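Local coordinates for protein catechol 2,3-dioxygenase (Pseudomonas sp. KL28, PDB 3HPY) that probably catalyses the iron(II)-dependent extradiol cleavage of catechol by dioxygen to 2-hydroxy-6-oxohexa-2,4-dienoate, working as a homotetramer, at residues C[87-92]-C[165-170]; C[35-38]-C[42-45]; C[78-83]-C[93-98]. All coordinates share one frame; numbering follows the deposited sequence.

How the contacts relate
Along the chain, contact 2 (35-38 with 42-45) closes first; contacts 3 and 1 then interleave, because 78-83 and 87-92 both lie on or run off helix 76-89, and segment 93-98 follows directly. Contacts 1 and 3 touch, with centres about 14 Å apart. Contacts 2 and 3 have centres about 23 Å apart and involve the same eight-stranded sheet, whose outermost strands within the chain are 33-37 and 93-96, so each lies at one border of it. Contact 1, about 31 Å from contact 2 between centres, instead joins the N-terminal glyoxalase-like half to the C-terminal half, which carries the iron. All three lie away from the catechol pocket.

Contact 1 of 3, residues C[87-92]-C[165-170]; sequences QAYGLT and VQKIFT
Between 87-92 and 165-170 the nearest CA atoms are those of Tyr89 and Ile168, 8.2 Å apart, and Gly90 ends helix 76-89 in a Schellman motif, with positive phi (116°). The first torsion of Tyr89 (chi1 -167°) sets CG trans to the main-chain nitrogen and carries the ring toward helix 162-171. The Tyr89 and Lys167 side chains cross at about a right angle, and Lys167 NZ donates a hydrogen bond to Tyr89 OH over 3.2 Å, at the ring edge and near its plane. Bends at chi3 and chi4 curl the lysine chain back, and Lys167 CB also lies 3.4 Å from Tyr89 OH. Farther in, the ring carbon CE2 of Tyr89 packs obliquely on CG1 of Ile168 at 3.6 Å. Beyond the Schellman turn Leu91 meets the same isoleucine tip to tip, Leu91 CD1 lying 3.8 Å from both CG2 and CD1 of Ile168. The buried Ile168 thus packs against both the Tyr89 ring and Leu91, with the polar bond at the periphery. Ile168 also touches Leu173 and Tyr89 touches Val172, while Phe169 turns to strands 189-195 and 203-207 of the C-terminal sheet.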
# COMPACT_ATOMS: atom_id res chain seq x y z
N GLN C 87 41.81 -3.15 -20.43
CA GLN C 87 43.24 -3.33 -20.55
C GLN C 87 43.92 -2.04 -21.01
O GLN C 87 44.98 -1.69 -20.51
CB GLN C 87 43.56 -4.46 -21.53
CG GLN C 87 42.88 -5.76 -21.20
CD GLN C 87 43.35 -6.87 -22.08
OE1 GLN C 87 42.57 -7.69 -22.55
NE2 GLN C 87 44.66 -6.92 -22.31
N ALA C 88 43.30 -1.33 -21.95
CA ALA C 88 43.86 -0.08 -22.44
C ALA C 88 43.97 0.91 -21.27
O ALA C 88 44.89 1.73 -21.23
CB ALA C 88 42.98 0.52 -23.54
N TYR C 89 43.03 0.79 -20.34
CA TYR C 89 42.97 1.65 -19.15
C TYR C 89 44.11 1.30 -18.21
O TYR C 89 44.55 2.12 -17.41
CB TYR C 89 41.64 1.46 -18.42
CG TYR C 89 41.36 2.52 -17.37
CD1 TYR C 89 40.98 3.81 -17.74
CD2 TYR C 89 41.48 2.24 -16.00
CE1 TYR C 89 40.74 4.80 -16.79
CE2 TYR C 89 41.25 3.22 -15.04
CZ TYR C 89 40.88 4.50 -15.43
OH TYR C 89 40.66 5.47 -14.48
N GLY C 90 44.59 0.06 -18.31
CA GLY C 90 45.68 -0.37 -17.45
C GLY C 90 45.34 -1.49 -16.48
O GLY C 90 46.20 -1.92 -15.70
N LEU C 91 44.10 -1.96 -16.51
CA LEU C 91 43.67 -3.03 -15.62
C LEU C 91 43.98 -4.38 -16.22
O LEU C 91 43.87 -4.58 -17.44
CB LEU C 91 42.17 -2.92 -15.34
CG LEU C 91 41.69 -1.69 -14.56
CD1 LEU C 91 40.17 -1.62 -14.58
CD2 LEU C 91 42.20 -1.75 -13.13
N THR C 92 44.38 -5.32 -15.38
CA THR C 92 44.68 -6.66 -15.85
C THR C 92 43.39 -7.46 -15.80
O THR C 92 42.68 -7.44 -14.79
CB THR C 92 45.73 -7.34 -14.97
OG1 THR C 92 46.84 -6.46 -14.79
CG2 THR C 92 46.20 -8.63 -15.61
N VAL C 165 37.85 3.78 -8.14
CA VAL C 165 36.78 2.86 -8.54
C VAL C 165 35.75 3.61 -9.39
O VAL C 165 35.29 3.10 -10.41
CB VAL C 165 36.04 2.24 -7.33
CG1 VAL C 165 34.82 1.45 -7.81
CG2 VAL C 165 36.97 1.32 -6.57
N GLN C 166 35.41 4.82 -8.95
CA GLN C 166 34.45 5.63 -9.68
C GLN C 166 34.93 5.85 -11.12
O GLN C 166 34.18 5.61 -12.08
CB GLN C 166 34.24 6.96 -8.97
CG GLN C 166 33.45 7.98 -9.78
CD GLN C 166 32.95 9.16 -8.95
OE1 GLN C 166 33.58 9.56 -7.97
NE2 GLN C 166 31.81 9.72 -9.35
N LYS C 167 36.18 6.29 -11.28
CA LYS C 167 36.75 6.55 -12.59
C LYS C 167 36.57 5.38 -13.54
O LYS C 167 36.15 5.55 -14.69
CB LYS C 167 38.25 6.87 -12.49
CG LYS C 167 38.58 8.11 -11.69
CD LYS C 167 40.08 8.49 -11.79
CE LYS C 167 40.99 7.62 -10.90
NZ LYS C 167 41.21 6.22 -11.40
N ILE C 168 36.89 4.18 -13.08
CA ILE C 168 36.76 3.00 -13.92
C ILE C 168 35.30 2.79 -14.31
O ILE C 168 34.99 2.49 -15.47
CB ILE C 168 37.26 1.74 -13.20
CG1 ILE C 168 38.71 1.93 -12.78
CG2 ILE C 168 37.12 0.53 -14.11
CD1 ILE C 168 39.21 0.86 -11.85
N PHE C 169 34.40 2.94 -13.34
CA PHE C 169 32.99 2.77 -13.64
C PHE C 169 32.42 3.82 -14.57
O PHE C 169 31.71 3.48 -15.52
CB PHE C 169 32.16 2.72 -12.35
CG PHE C 169 32.09 1.35 -11.74
CD1 PHE C 169 33.10 0.89 -10.90
CD2 PHE C 169 31.06 0.48 -12.08
CE1 PHE C 169 33.08 -0.41 -10.40
CE2 PHE C 169 31.03 -0.83 -11.59
CZ PHE C 169 32.04 -1.28 -10.75
N THR C 170 32.73 5.10 -14.32
CA THR C 170 32.19 6.17 -15.15
C THR C 170 32.98 6.47 -16.43
O THR C 170 32.41 6.98 -17.40
CB THR C 170 32.03 7.51 -14.36
OG1 THR C 170 33.33 8.08 -14.09
CG2 THR C 170 31.29 7.28 -13.05

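Contact 2 of 3, residues C[35-38]-C[42-45]; sequences TGRD and RVYF
Strands 33-37 and 43-46 form a beta hairpin at the border of the N-terminal eight-stranded sheet, and this contact spans the end of the hairpin next to its turn. The short strand segments run antiparallel at 168°, their axes 4.6 Å apart at closest. Tyr44 N donates to Gly36 O over 2.7 Å, and Thr35 N to Tyr44 O. Arg37 and Val43 form the non-hydrogen-bonded pair, their side chains alongside one another with Arg37 CG 3.7 Å from Val43 CG2. Toward the turn, Asp38 N bonds to Arg42 O, and Arg42 N returns a bond to Asp38 OD1 from above the carboxylate plane, over 3.1 Å. Asp38 CG stands between its backbone N and carbonyl carbon (chi1 62°), which folds the carboxylate back over the second strand. There Asp38 OD2 accepts the hydroxyl of Tyr44, at 2.8 Å from OH, on its anti side and tilted somewhat out of the carboxylate plane; carboxylate and ring planes stand nearly perpendicular. The same OD2 makes a long, weak salt bridge to Arg42 NH1. Gln40 N shares OD1, Gln13 OE1 accepts from Arg42 NH2, and Tyr44 OH bonds also to Leu102 N. Helix 19-29 packs on Arg37 and Val43, whereas Ile57 of strand 56-60 touches Arg42 and Tyr44.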
# COMPACT_ATOMS: atom_id res chain seq x y z
N THR C 35 18.42 -23.15 -8.93
CA THR C 35 18.37 -23.48 -10.33
C THR C 35 19.39 -24.49 -10.84
O THR C 35 19.37 -24.88 -12.01
CB THR C 35 18.41 -22.17 -11.10
OG1 THR C 35 18.49 -22.43 -12.50
CG2 THR C 35 19.58 -21.33 -10.63
N GLY C 36 20.26 -24.92 -9.94
CA GLY C 36 21.28 -25.89 -10.29
C GLY C 36 22.37 -25.95 -9.24
O GLY C 36 22.58 -25.00 -8.48
N ARG C 37 23.08 -27.07 -9.21
CA ARG C 37 24.17 -27.27 -8.27
C ARG C 37 25.26 -28.00 -9.05
O ARG C 37 25.07 -29.14 -9.48
CB ARG C 37 23.70 -28.13 -7.09
CG ARG C 37 22.39 -27.63 -6.47
CD ARG C 37 21.84 -28.58 -5.43
NE ARG C 37 22.59 -28.54 -4.18
CZ ARG C 37 22.25 -29.20 -3.08
NH1 ARG C 37 21.17 -29.97 -3.08
NH2 ARG C 37 23.00 -29.09 -1.99
N ASP C 38 26.40 -27.33 -9.26
CA ASP C 38 27.49 -27.93 -10.01
C ASP C 38 28.32 -28.94 -9.22
O ASP C 38 27.94 -29.35 -8.11
CB ASP C 38 28.42 -26.85 -10.60
CG ASP C 38 29.09 -26.00 -9.54
OD1 ASP C 38 29.40 -26.51 -8.44
OD2 ASP C 38 29.33 -24.80 -9.80
N ARG C 42 28.59 -25.71 -5.52
CA ARG C 42 27.94 -24.41 -5.52
C ARG C 42 26.50 -24.58 -5.97
O ARG C 42 26.21 -25.35 -6.88
CB ARG C 42 28.66 -23.46 -6.48
CG ARG C 42 30.15 -23.45 -6.31
CD ARG C 42 30.80 -23.28 -7.66
NE ARG C 42 31.22 -21.92 -7.93
CZ ARG C 42 31.62 -21.49 -9.12
NH1 ARG C 42 31.64 -22.32 -10.16
NH2 ARG C 42 32.04 -20.25 -9.28
N VAL C 43 25.58 -23.87 -5.31
CA VAL C 43 24.17 -23.95 -5.67
C VAL C 43 23.71 -22.59 -6.19
O VAL C 43 23.96 -21.56 -5.56
CB VAL C 43 23.31 -24.41 -4.46
CG1 VAL C 43 23.58 -23.52 -3.28
CG2 VAL C 43 21.85 -24.39 -4.82
N TYR C 44 23.06 -22.61 -7.35
CA TYR C 44 22.60 -21.39 -8.00
C TYR C 44 21.14 -21.05 -7.73
O TYR C 44 20.27 -21.93 -7.67
CB TYR C 44 22.82 -21.48 -9.52
CG TYR C 44 24.23 -21.83 -9.96
CD1 TYR C 44 24.79 -23.08 -9.68
CD2 TYR C 44 24.99 -20.93 -10.71
CE1 TYR C 44 26.07 -23.42 -10.12
CE2 TYR C 44 26.28 -21.26 -11.16
CZ TYR C 44 26.81 -22.50 -10.86
OH TYR C 44 28.07 -22.83 -11.30
N PHE C 45 20.88 -19.75 -7.58
CA PHE C 45 19.55 -19.22 -7.32
C PHE C 45 19.26 -18.04 -8.24
O PHE C 45 20.18 -17.47 -8.83
CB PHE C 45 19.43 -18.70 -5.89
CG PHE C 45 19.57 -19.75 -4.83
CD1 PHE C 45 20.81 -19.99 -4.23
CD2 PHE C 45 18.45 -20.43 -4.37
CE1 PHE C 45 20.92 -20.90 -3.19
CE2 PHE C 45 18.56 -21.34 -3.32
CZ PHE C 45 19.80 -21.58 -2.73

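Contact 3 of 3, residues C[78-83]-C[93-98]; sequences TLEKLD and TTRIPA
Ionic pairing dominates where residues 78-83 of helix 76-89 face strand 93-96, with Glu80, Asp83 and Arg95 forming a salt-bridge network. Arg95 grips Asp83 end-on, both terminal nitrogens converging on one oxygen: Arg95 NH1 lies 2.7 Å from Asp83 OD1 and NH2 3.0 Å from it. Both reach OD1 from the same face of the carboxylate, and OD1 lies within a few degrees of the guanidinium plane; the two flat groups are turned 61° against each other. Arg95 NH2 has a second partner in Glu80 OE1, 3.0 Å away and again at the guanidinium edge, so this nitrogen bridges the two acids. The Arg95 chain, bent at chi2 and chi3, brings its guanidinium edge to the acids, and the end of Glu80 reaches it although CB points away from the strand. The plain hydrogen bond belongs to the other oxygen of Asp83: Thr93 OG1 donates to Asp83 OD2 over 2.7 Å, meeting its syn lone pair. A chi1 of -175° puts the buried Asp83 carboxylate trans to the main-chain nitrogen, extended to the strand, where its two oxygens are split between arginine and threonine; the paired positive charge probably helps keep it ionised. Strand 93-96 pairs with strand 107-111, whose Val108 touches both Asp83 and Arg95, while Leu79 and Leu82 rest against Val73 and Leu120 in strands 65-73 and 117-121.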
# COMPACT_ATOMS: atom_id res chain seq x y z
N THR C 78 30.13 -6.56 -27.28
CA THR C 78 30.29 -5.56 -26.23
C THR C 78 31.31 -6.07 -25.22
O THR C 78 32.18 -5.33 -24.76
CB THR C 78 28.95 -5.31 -25.51
OG1 THR C 78 27.94 -5.06 -26.50
CG2 THR C 78 29.06 -4.10 -24.59
N LEU C 79 31.19 -7.36 -24.88
CA LEU C 79 32.08 -8.00 -23.92
C LEU C 79 33.54 -7.79 -24.33
O LEU C 79 34.34 -7.27 -23.56
CB LEU C 79 31.77 -9.49 -23.83
CG LEU C 79 32.42 -10.27 -22.69
CD1 LEU C 79 31.97 -9.69 -21.35
CD2 LEU C 79 32.05 -11.75 -22.77
N GLU C 80 33.87 -8.20 -25.56
CA GLU C 80 35.23 -8.06 -26.07
C GLU C 80 35.64 -6.59 -26.00
O GLU C 80 36.73 -6.25 -25.55
CB GLU C 80 35.30 -8.52 -27.53
CG GLU C 80 34.86 -9.96 -27.76
CD GLU C 80 35.67 -10.95 -26.96
OE1 GLU C 80 36.82 -10.61 -26.58
OE2 GLU C 80 35.17 -12.07 -26.71
N LYS C 81 34.73 -5.73 -26.45
CA LYS C 81 34.95 -4.29 -26.46
C LYS C 81 35.35 -3.77 -25.08
O LYS C 81 36.34 -3.04 -24.94
CB LYS C 81 33.66 -3.63 -26.95
CG LYS C 81 33.83 -2.25 -27.52
CD LYS C 81 33.77 -1.18 -26.46
CE LYS C 81 33.76 0.20 -27.10
NZ LYS C 81 33.73 1.28 -26.07
N LEU C 82 34.61 -4.16 -24.05
CA LEU C 82 34.91 -3.72 -22.69
C LEU C 82 36.20 -4.34 -22.14
O LEU C 82 36.97 -3.66 -21.46
CB LEU C 82 33.72 -4.02 -21.78
CG LEU C 82 32.55 -3.12 -22.17
CD1 LEU C 82 31.25 -3.63 -21.58
CD2 LEU C 82 32.85 -1.70 -21.70
N ASP C 83 36.44 -5.61 -22.42
CA ASP C 83 37.67 -6.25 -21.96
C ASP C 83 38.83 -5.38 -22.48
O ASP C 83 39.72 -5.01 -21.72
CB ASP C 83 37.77 -7.68 -22.52
CG ASP C 83 38.98 -8.46 -21.98
OD1 ASP C 83 39.27 -9.53 -22.55
OD2 ASP C 83 39.62 -8.02 -21.00
N THR C 93 43.07 -8.15 -16.89
CA THR C 93 41.85 -8.93 -16.96
C THR C 93 42.10 -10.43 -17.08
O THR C 93 43.11 -10.87 -17.63
CB THR C 93 40.96 -8.49 -18.15
OG1 THR C 93 41.59 -8.85 -19.38
CG2 THR C 93 40.75 -6.99 -18.11
N THR C 94 41.15 -11.20 -16.56
CA THR C 94 41.22 -12.66 -16.60
C THR C 94 39.99 -13.17 -17.33
O THR C 94 38.86 -12.80 -16.99
CB THR C 94 41.21 -13.24 -15.18
OG1 THR C 94 42.17 -12.56 -14.37
CG2 THR C 94 41.54 -14.73 -15.21
N ARG C 95 40.18 -14.01 -18.33
CA ARG C 95 39.04 -14.53 -19.07
C ARG C 95 38.64 -15.92 -18.58
O ARG C 95 39.27 -16.91 -18.94
CB ARG C 95 39.36 -14.56 -20.57
CG ARG C 95 38.32 -15.26 -21.42
CD ARG C 95 37.03 -14.46 -21.58
NE ARG C 95 37.06 -13.58 -22.74
CZ ARG C 95 37.63 -12.38 -22.77
NH1 ARG C 95 38.22 -11.89 -21.69
NH2 ARG C 95 37.60 -11.67 -23.89
N ILE C 96 37.60 -15.98 -17.74
CA ILE C 96 37.11 -17.26 -17.23
C ILE C 96 36.35 -17.95 -18.36
O ILE C 96 35.43 -17.38 -18.94
CB ILE C 96 36.14 -17.08 -16.04
CG1 ILE C 96 36.88 -16.54 -14.81
CG2 ILE C 96 35.52 -18.43 -15.67
CD1 ILE C 96 37.29 -15.08 -14.91
N PRO C 97 36.72 -19.20 -18.67
CA PRO C 97 36.06 -19.96 -19.74
C PRO C 97 34.58 -20.27 -19.54
O PRO C 97 34.10 -20.39 -18.41
CB PRO C 97 36.92 -21.23 -19.84
CG PRO C 97 37.42 -21.40 -18.43
CD PRO C 97 37.80 -20.00 -18.05
N ALA C 98 33.87 -20.40 -20.65
CA ALA C 98 32.45 -20.70 -20.62
C ALA C 98 32.23 -22.09 -20.06
O ALA C 98 32.93 -23.04 -20.42
CB ALA C 98 31.87 -20.61 -22.02